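Local coordinates for LPP20 lipofamily protein (Helicobacter pylori R046Wa, PDB 4KZS) that is of unknown function but is a secreted protein of the LPP20 family, related in its C-terminal part to TolB N-terminal domains and possibly connected with the Tol-Pal system, at residues 77-82 with 108-113; 115-120 with 145-150. All blocks are in the same frame, centred on the assembly; numbering follows the deposited sequence.

How the interactions relate
Helix 103-121 serves both contacts, and the chemistry along it differs with the partner it meets. In interaction 1 it meets an irregular loop, 77-82, in a partly buried setting where a lysine, a backbone carbonyl, a carboxylate and a water sit beside a few apolar atoms. In interaction 2, nearer the centre of the chain, it meets another helix, 135-157, and the joint is made by van der Waals contacts, with no hydrogen bond across it. Of the residues that touch, Ala-147 and Ile-150 are buried in interaction 2 and Leu-110 in interaction 1. The two contacts, about 11 Å apart between centres, touch directly: Leu-78 packs against Lys-146, and Lys-113 against Ile-150.

Interaction 1. Residues 77-82 with 108-113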
ATOM      1  N   ASP A  77      -3.906  -6.183  14.359  1.00 54.31           N
ATOM      2  CA  ASP A  77      -3.394  -5.276  15.433  1.00 57.43           C
ATOM      3  C   ASP A  77      -3.199  -3.847  14.988  1.00 59.34           C
ATOM      4  O   ASP A  77      -3.413  -2.915  15.746  1.00 70.86           O
ATOM      5  CB  ASP A  77      -2.034  -5.712  15.945  1.00 67.15           C
ATOM      6  CG  ASP A  77      -1.966  -7.171  16.252  1.00 82.28           C
ATOM      7  OD1 ASP A  77      -2.960  -7.901  16.044  1.00 94.44           O
ATOM      8  OD2 ASP A  77      -0.890  -7.599  16.721  1.00115.99           O
ATOM      9  N   LEU A  78      -2.715  -3.680  13.764  1.00 61.71           N
ATOM     10  CA  LEU A  78      -2.625  -2.380  13.146  1.00 68.03           C
ATOM     11  C   LEU A  78      -3.801  -1.515  13.574  1.00 63.50           C
ATOM     12  O   LEU A  78      -3.636  -0.294  13.762  1.00 61.53           O
ATOM     13  CB  LEU A  78      -2.684  -2.530  11.613  1.00 82.58           C
ATOM     14  CG  LEU A  78      -1.385  -2.779  10.859  1.00 96.12           C
ATOM     15  CD1 LEU A  78      -0.538  -3.878  11.509  1.00103.16           C
ATOM     16  CD2 LEU A  78      -1.694  -3.057   9.389  1.00 96.68           C
ATOM     17  N   GLU A  79      -4.976  -2.158  13.690  1.00 52.45           N
ATOM     18  CA  GLU A  79      -6.250  -1.484  13.957  1.00 58.47           C
ATOM     19  C   GLU A  79      -6.544  -1.073  15.383  1.00 55.74           C
ATOM     20  O   GLU A  79      -7.467  -0.297  15.632  1.00 78.13           O
ATOM     21  CB  GLU A  79      -7.405  -2.322  13.455  1.00 57.39           C
ATOM     22  CG  GLU A  79      -7.691  -2.067  11.996  1.00 70.67           C
ATOM     23  CD  GLU A  79      -6.643  -2.666  11.119  1.00 71.01           C
ATOM     24  OE1 GLU A  79      -6.623  -3.911  11.050  1.00 69.31           O
ATOM     25  OE2 GLU A  79      -5.854  -1.894  10.516  1.00 84.32           O
ATOM     26  N   LEU A  80      -5.780  -1.597  16.323  1.00 49.05           N
ATOM     27  CA  LEU A  80      -5.956  -1.312  17.726  1.00 53.88           C
ATOM     28  C   LEU A  80      -4.754  -0.610  18.261  1.00 58.83           C
ATOM     29  O   LEU A  80      -3.748  -0.518  17.555  1.00 75.99           O
ATOM     30  CB  LEU A  80      -5.941  -2.645  18.457  1.00 56.64           C
ATOM     31  CG  LEU A  80      -6.949  -3.731  18.192  1.00 55.86           C
ATOM     32  CD1 LEU A  80      -6.833  -4.699  19.366  1.00 53.17           C
ATOM     33  CD2 LEU A  80      -8.322  -3.088  18.086  1.00 52.22           C
ATOM     34  N   ASN A  81      -4.797  -0.339  19.582  1.00 69.85           N
ATOM     35  CA  ASN A  81      -3.726   0.258  20.429  1.00 60.95           C
ATOM     36  C   ASN A  81      -2.946  -0.243  21.711  1.00 63.75           C
ATOM     37  O   ASN A  81      -1.822  -0.845  21.703  1.00 55.09           O
ATOM     38  CB  ASN A  81      -4.367   1.521  20.936  1.00 62.74           C
ATOM     39  CG  ASN A  81      -5.435   2.039  19.976  1.00 76.08           C
ATOM     40  OD1 ASN A  81      -6.350   1.286  19.553  1.00 90.24           O
ATOM     41  ND2 ASN A  81      -5.320   3.322  19.606  1.00 58.41           N
ATOM     42  N   ASN A  82      -3.594   0.063  22.823  1.00 59.96           N
ATOM     43  CA  ASN A  82      -3.238  -0.323  24.148  1.00 54.14           C
ATOM     44  C   ASN A  82      -4.641  -0.576  24.839  1.00 68.80           C
ATOM     45  O   ASN A  82      -5.370   0.431  25.195  1.00 47.56           O
ATOM     46  CB  ASN A  82      -2.589   0.856  24.801  1.00 56.34           C
ATOM     47  CG  ASN A  82      -3.491   2.100  24.772  1.00 64.76           C
ATOM     48  OD1 ASN A  82      -4.378   2.245  25.656  1.00 65.42           O
ATOM     49  ND2 ASN A  82      -3.294   2.998  23.761  1.00 48.47           N
ATOM     50  N   GLN A 108     -13.254   4.840  17.996  1.00 42.74           N
ATOM     51  CA  GLN A 108     -12.550   6.087  17.996  1.00 50.47           C
ATOM     52  C   GLN A 108     -11.187   5.776  17.455  1.00 42.55           C
ATOM     53  O   GLN A 108     -10.661   6.508  16.633  1.00 41.97           O
ATOM     54  CB  GLN A 108     -12.465   6.742  19.394  1.00 63.68           C
ATOM     55  CG  GLN A 108     -13.820   7.079  20.040  1.00 89.19           C
ATOM     56  CD  GLN A 108     -14.799   7.853  19.134  1.00119.59           C
ATOM     57  OE1 GLN A 108     -14.449   8.897  18.562  1.00143.32           O
ATOM     58  NE2 GLN A 108     -16.044   7.353  19.026  1.00123.29           N
ATOM     59  N   GLY A 109     -10.609   4.672  17.868  1.00 36.83           N
ATOM     60  CA  GLY A 109      -9.284   4.342  17.311  1.00 38.90           C
ATOM     61  C   GLY A 109      -9.289   4.080  15.805  1.00 43.08           C
ATOM     62  O   GLY A 109      -8.243   4.194  15.156  1.00 42.75           O
ATOM     63  N   LEU A 110     -10.446   3.724  15.225  1.00 41.18           N
ATOM     64  CA  LEU A 110     -10.522   3.494  13.781  1.00 42.23           C
ATOM     65  C   LEU A 110     -10.663   4.817  13.076  1.00 48.00           C
ATOM     66  O   LEU A 110     -10.071   5.022  12.020  1.00 56.62           O
ATOM     67  CB  LEU A 110     -11.688   2.581  13.402  1.00 40.39           C
ATOM     68  CG  LEU A 110     -11.377   1.096  13.561  1.00 39.51           C
ATOM     69  CD1 LEU A 110     -12.546   0.242  13.110  1.00 40.24           C
ATOM     70  CD2 LEU A 110     -10.131   0.774  12.774  1.00 38.41           C
ATOM     71  N   ARG A 111     -11.434   5.712  13.689  1.00 46.08           N
ATOM     72  CA  ARG A 111     -11.607   7.073  13.236  1.00 49.03           C
ATOM     73  C   ARG A 111     -10.224   7.696  13.170  1.00 52.55           C
ATOM     74  O   ARG A 111      -9.895   8.455  12.250  1.00 56.16           O
ATOM     75  CB  ARG A 111     -12.523   7.806  14.217  1.00 55.41           C
ATOM     76  CG  ARG A 111     -12.459   9.317  14.225  1.00 76.21           C
ATOM     77  CD  ARG A 111     -12.956   9.851  15.571  1.00 93.59           C
ATOM     78  NE  ARG A 111     -14.416   9.889  15.626  1.00 90.28           N
ATOM     79  CZ  ARG A 111     -15.127  10.882  15.113  1.00 93.50           C
ATOM     80  NH1 ARG A 111     -14.487  11.890  14.529  1.00 87.43           N
ATOM     81  NH2 ARG A 111     -16.458  10.873  15.178  1.00 97.68           N
ATOM     82  N   ASP A 112      -9.372   7.322  14.112  1.00 45.60           N
ATOM     83  CA  ASP A 112      -8.071   7.947  14.175  1.00 47.03           C
ATOM     84  C   ASP A 112      -7.102   7.466  13.113  1.00 49.37           C
ATOM     85  O   ASP A 112      -6.394   8.277  12.529  1.00 52.14           O
ATOM     86  CB  ASP A 112      -7.468   7.820  15.573  1.00 52.92           C
ATOM     87  CG  ASP A 112      -8.305   8.527  16.653  1.00 67.82           C
ATOM     88  OD1 ASP A 112      -9.228   9.326  16.335  1.00 79.73           O
ATOM     89  OD2 ASP A 112      -8.041   8.283  17.845  1.00 78.83           O
ATOM     90  N   LYS A 113      -7.045   6.151  12.898  1.00 50.41           N
ATOM     91  CA  LYS A 113      -6.152   5.555  11.907  1.00 50.46           C
ATOM     92  C   LYS A 113      -6.663   6.021  10.525  1.00 49.68           C
ATOM     93  O   LYS A 113      -5.883   6.277   9.619  1.00 49.46           O
ATOM     94  CB  LYS A 113      -6.162   4.024  12.039  1.00 60.26           C
ATOM     95  CG  LYS A 113      -5.118   3.258  11.222  1.00 78.40           C
ATOM     96  CD  LYS A 113      -5.180   1.745  11.507  1.00 92.63           C
ATOM     97  CE  LYS A 113      -4.203   0.911  10.666  1.00 92.00           C
ATOM     98  NZ  LYS A 113      -2.777   1.227  10.958  1.00 88.93           N
TER
HETATM   99  O   HOH W   1      -6.615   5.797  19.306  1.00 42.92           O
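Glu-79 and Leu-110 bring the backbones of 77-82 and 108-113 together, their CA atoms 6.6 Å apart. One partner is regular, an inner portion of helix 103-121; the other is a short 3-10 turn, residues 77-79, closed by the bond from Leu-80 N to Asp-77 O and followed by irregular chain. Lys-113 reaches from the helix to the turn and does much of the work. Its CG lies anti to the backbone N (chi1 -171°) and the chain stays extended as far as CE, which carries it out from the helix; a bend at the last torsion (chi4 64°) then sets the ammonium beside the loop. Lys-113 NZ gives a weak hydrogen bond to Leu-78 O at 3.3 Å, and Leu-78 CB lies 3.8 Å from the same nitrogen. The methylenes of Lys-113 run obliquely past the carboxylate of Glu-79, whose OE2 is 4.4 Å from Lys-113 NZ, too far for a salt bridge, though the opposite charges probably still attract. The other carboxylate oxygen, OE1, accepts a hydrogen bond from the backbone N of Asp-76, which ties the acid to its own loop. Glu-79 also offers an apolar surface: its CG meets Leu-110 CD2 at 3.8 Å. Further along, a water joins the segments, taking a weak bond from Asn-81 ND2 and donating one to Asp-112 OD2 at 3.2 Å. On another side of the loop, Asp-77 and Leu-80 rest on helix 29-53. The loop thus links that helix to helix 103-121 just before strand 84-91, and the strand-helix-strand-strand order of 19-26, 29-53, 84-91 and 94-102 matches the SHS2 clan to which the LPP20 lipoprotein family belongs.

Interaction 2. Residues 115-120 with 145-150; sequences NALYGQ and AKAMPI
Apolar packing between Leu-117 and the facing turn formed by Lys-146, Ala-147 and Ile-150 joins segments 115-120 and 145-150. A single methyl, Leu-117 CD1, makes the close approaches. With CG anti to the carbonyl carbon (chi1 -68°), the leucine reaches across to the other helix and places CD1 3.7 Å from Lys-146 CB and 3.9 Å from Ile-150 CD1, crossing both side chains at about a right angle. Ala-147, whose CB also points toward helix 103-121, adds a looser methyl contact, 4.5 Å from CB to Leu-117 CD1. Its small side chain suits the place where the backbones come closest, with the CA atoms of Leu-117 and Ala-147 6.6 Å apart.

The two segments run roughly antiparallel, their axes 9.7 Å apart at closest approach and crossing at -143°. Helices 103-121 and 135-157 form an antiparallel pair joined by the chain between them, consistent with two members of the three-helix bundle known in this protein. Leu-117 also packs on Leu-143, a turn earlier in helix 135-157, while Ile-150 touches Lys-113 and Tyr-114 of helix 103-121, so the packing runs on beyond the two segments.

Polar interactions take no part across the seam, and no hydrogen bond links the segments. Lys-146 contributes only the base of its chain, which bends at chi2 (-99°) and carries the amine away from Leu-117. Aromatic packing belongs to a different flank of helix 103-121: there Tyr-118 meets Tyr-167 of helix 165-172 edge to face, and its OH makes a weak hydrogen bond with Ser-163 O.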
ATOM      1  N   ASN A 115      -8.350   9.126   9.867  1.00 41.23           N
ATOM      2  CA  ASN A 115      -7.872  10.507   9.801  1.00 35.93           C
ATOM      3  C   ASN A 115      -6.374  10.585   9.494  1.00 42.57           C
ATOM      4  O   ASN A 115      -5.945  11.438   8.735  1.00 53.91           O
ATOM      5  CB  ASN A 115      -8.177  11.256  11.057  1.00 33.68           C
ATOM      6  CG  ASN A 115      -9.666  11.277  11.366  1.00 38.84           C
ATOM      7  OD1 ASN A 115     -10.492  11.053  10.479  1.00 36.75           O
ATOM      8  ND2 ASN A 115     -10.025  11.501  12.639  1.00 38.05           N
ATOM      9  N   ALA A 116      -5.596   9.643  10.000  1.00 40.70           N
ATOM     10  CA  ALA A 116      -4.165   9.651   9.793  1.00 45.02           C
ATOM     11  C   ALA A 116      -3.884   9.239   8.375  1.00 53.51           C
ATOM     12  O   ALA A 116      -2.977   9.772   7.749  1.00 67.20           O
ATOM     13  CB  ALA A 116      -3.466   8.710  10.768  1.00 36.27           C
ATOM     14  N   LEU A 117      -4.667   8.297   7.858  1.00 56.40           N
ATOM     15  CA  LEU A 117      -4.534   7.919   6.449  1.00 55.65           C
ATOM     16  C   LEU A 117      -4.897   9.087   5.509  1.00 57.75           C
ATOM     17  O   LEU A 117      -4.190   9.291   4.529  1.00 55.74           O
ATOM     18  CB  LEU A 117      -5.332   6.652   6.113  1.00 48.12           C
ATOM     19  CG  LEU A 117      -4.710   5.427   6.798  1.00 46.26           C
ATOM     20  CD1 LEU A 117      -5.698   4.271   6.840  1.00 42.26           C
ATOM     21  CD2 LEU A 117      -3.426   4.996   6.141  1.00 45.86           C
ATOM     22  N   TYR A 118      -5.958   9.843   5.830  1.00 52.74           N
ATOM     23  CA  TYR A 118      -6.478  10.922   4.983  1.00 55.16           C
ATOM     24  C   TYR A 118      -5.391  11.948   4.847  1.00 64.53           C
ATOM     25  O   TYR A 118      -4.886  12.220   3.762  1.00 77.07           O
ATOM     26  CB  TYR A 118      -7.628  11.590   5.696  1.00 59.41           C
ATOM     27  CG  TYR A 118      -8.795  12.137   4.881  1.00 64.07           C
ATOM     28  CD1 TYR A 118      -8.691  13.316   4.145  1.00 66.13           C
ATOM     29  CD2 TYR A 118     -10.040  11.512   4.944  1.00 74.38           C
ATOM     30  CE1 TYR A 118      -9.784  13.836   3.454  1.00 68.50           C
ATOM     31  CE2 TYR A 118     -11.146  12.007   4.269  1.00 85.24           C
ATOM     32  CZ  TYR A 118     -11.016  13.166   3.520  1.00 89.04           C
ATOM     33  OH  TYR A 118     -12.136  13.639   2.856  1.00103.90           O
ATOM     34  N   GLY A 119      -4.967  12.474   5.983  1.00 67.38           N
ATOM     35  CA  GLY A 119      -3.945  13.490   5.996  1.00 59.57           C
ATOM     36  C   GLY A 119      -2.548  12.973   5.683  1.00 64.61           C
ATOM     37  O   GLY A 119      -1.556  13.702   5.791  1.00 71.43           O
ATOM     38  N   GLN A 120      -2.428  11.715   5.321  1.00 59.28           N
ATOM     39  CA  GLN A 120      -1.130  11.278   4.873  1.00 57.37           C
ATOM     40  C   GLN A 120      -1.129  11.343   3.355  1.00 72.81           C
ATOM     41  O   GLN A 120      -0.066  11.305   2.738  1.00 76.98           O
ATOM     42  CB  GLN A 120      -0.873   9.859   5.312  1.00 48.77           C
ATOM     43  CG  GLN A 120       0.531   9.450   4.998  1.00 65.41           C
ATOM     44  CD  GLN A 120       0.821   8.067   5.467  1.00 78.65           C
ATOM     45  OE1 GLN A 120       0.232   7.604   6.453  1.00 81.10           O
ATOM     46  NE2 GLN A 120       1.730   7.373   4.764  1.00 90.27           N
ATOM     47  N   ALA A 145      -6.320   1.775  -0.222  1.00 51.11           N
ATOM     48  CA  ALA A 145      -6.685   0.410   0.107  1.00 44.75           C
ATOM     49  C   ALA A 145      -6.872   0.136   1.628  1.00 46.99           C
ATOM     50  O   ALA A 145      -7.721  -0.676   1.985  1.00 56.97           O
ATOM     51  CB  ALA A 145      -5.647  -0.493  -0.467  1.00 41.02           C
ATOM     52  N   LYS A 146      -6.081   0.756   2.517  1.00 46.67           N
ATOM     53  CA  LYS A 146      -6.314   0.625   3.981  1.00 49.68           C
ATOM     54  C   LYS A 146      -7.582   1.372   4.368  1.00 51.70           C
ATOM     55  O   LYS A 146      -8.436   0.829   5.069  1.00 68.68           O
ATOM     56  CB  LYS A 146      -5.183   1.206   4.797  1.00 60.29           C
ATOM     57  CG  LYS A 146      -3.778   0.686   4.531  1.00 76.98           C
ATOM     58  CD  LYS A 146      -3.401  -0.361   5.564  1.00102.12           C
ATOM     59  CE  LYS A 146      -1.913  -0.702   5.551  1.00119.80           C
ATOM     60  NZ  LYS A 146      -1.588  -1.691   6.630  1.00130.21           N
ATOM     61  N   ALA A 147      -7.715   2.606   3.884  1.00 43.72           N
ATOM     62  CA  ALA A 147      -8.844   3.493   4.209  1.00 41.87           C
ATOM     63  C   ALA A 147     -10.224   2.947   3.863  1.00 46.68           C
ATOM     64  O   ALA A 147     -11.180   3.090   4.643  1.00 50.09           O
ATOM     65  CB  ALA A 147      -8.663   4.875   3.552  1.00 42.54           C
ATOM     66  N   MET A 148     -10.388   2.370   2.687  1.00 46.37           N
ATOM     67  CA  MET A 148     -11.743   2.033   2.317  1.00 48.64           C
ATOM     68  C   MET A 148     -12.396   1.017   3.258  1.00 50.55           C
ATOM     69  O   MET A 148     -13.540   1.193   3.707  1.00 53.50           O
ATOM     70  CB  MET A 148     -11.761   1.527   0.901  1.00 54.89           C
ATOM     71  CG  MET A 148     -11.669   2.646  -0.081  1.00 59.60           C
ATOM     72  SD  MET A 148     -11.562   1.973  -1.731  1.00 85.15           S
ATOM     73  CE  MET A 148     -13.186   1.169  -1.820  1.00 91.23           C
ATOM     74  N   PRO A 149     -11.686  -0.072   3.564  1.00 53.13           N
ATOM     75  CA  PRO A 149     -12.304  -0.946   4.568  1.00 50.04           C
ATOM     76  C   PRO A 149     -12.586  -0.224   5.915  1.00 53.88           C
ATOM     77  O   PRO A 149     -13.720  -0.360   6.471  1.00 53.05           O
ATOM     78  CB  PRO A 149     -11.283  -2.087   4.720  1.00 44.72           C
ATOM     79  CG  PRO A 149     -10.461  -2.050   3.459  1.00 50.06           C
ATOM     80  CD  PRO A 149     -10.388  -0.590   3.083  1.00 53.76           C
ATOM     81  N   ILE A 150     -11.594   0.535   6.428  1.00 47.91           N
ATOM     82  CA  ILE A 150     -11.783   1.221   7.720  1.00 41.38           C
ATOM     83  C   ILE A 150     -13.016   2.029   7.574  1.00 39.14           C
ATOM     84  O   ILE A 150     -13.864   2.044   8.456  1.00 43.59           O
ATOM     85  CB  ILE A 150     -10.564   2.091   8.142  1.00 42.38           C
ATOM     86  CG1 ILE A 150      -9.396   1.149   8.469  1.00 37.09           C
ATOM     87  CG2 ILE A 150     -10.919   3.001   9.330  1.00 37.31           C
ATOM     88  CD1 ILE A 150      -8.056   1.792   8.677  1.00 37.87           C
TER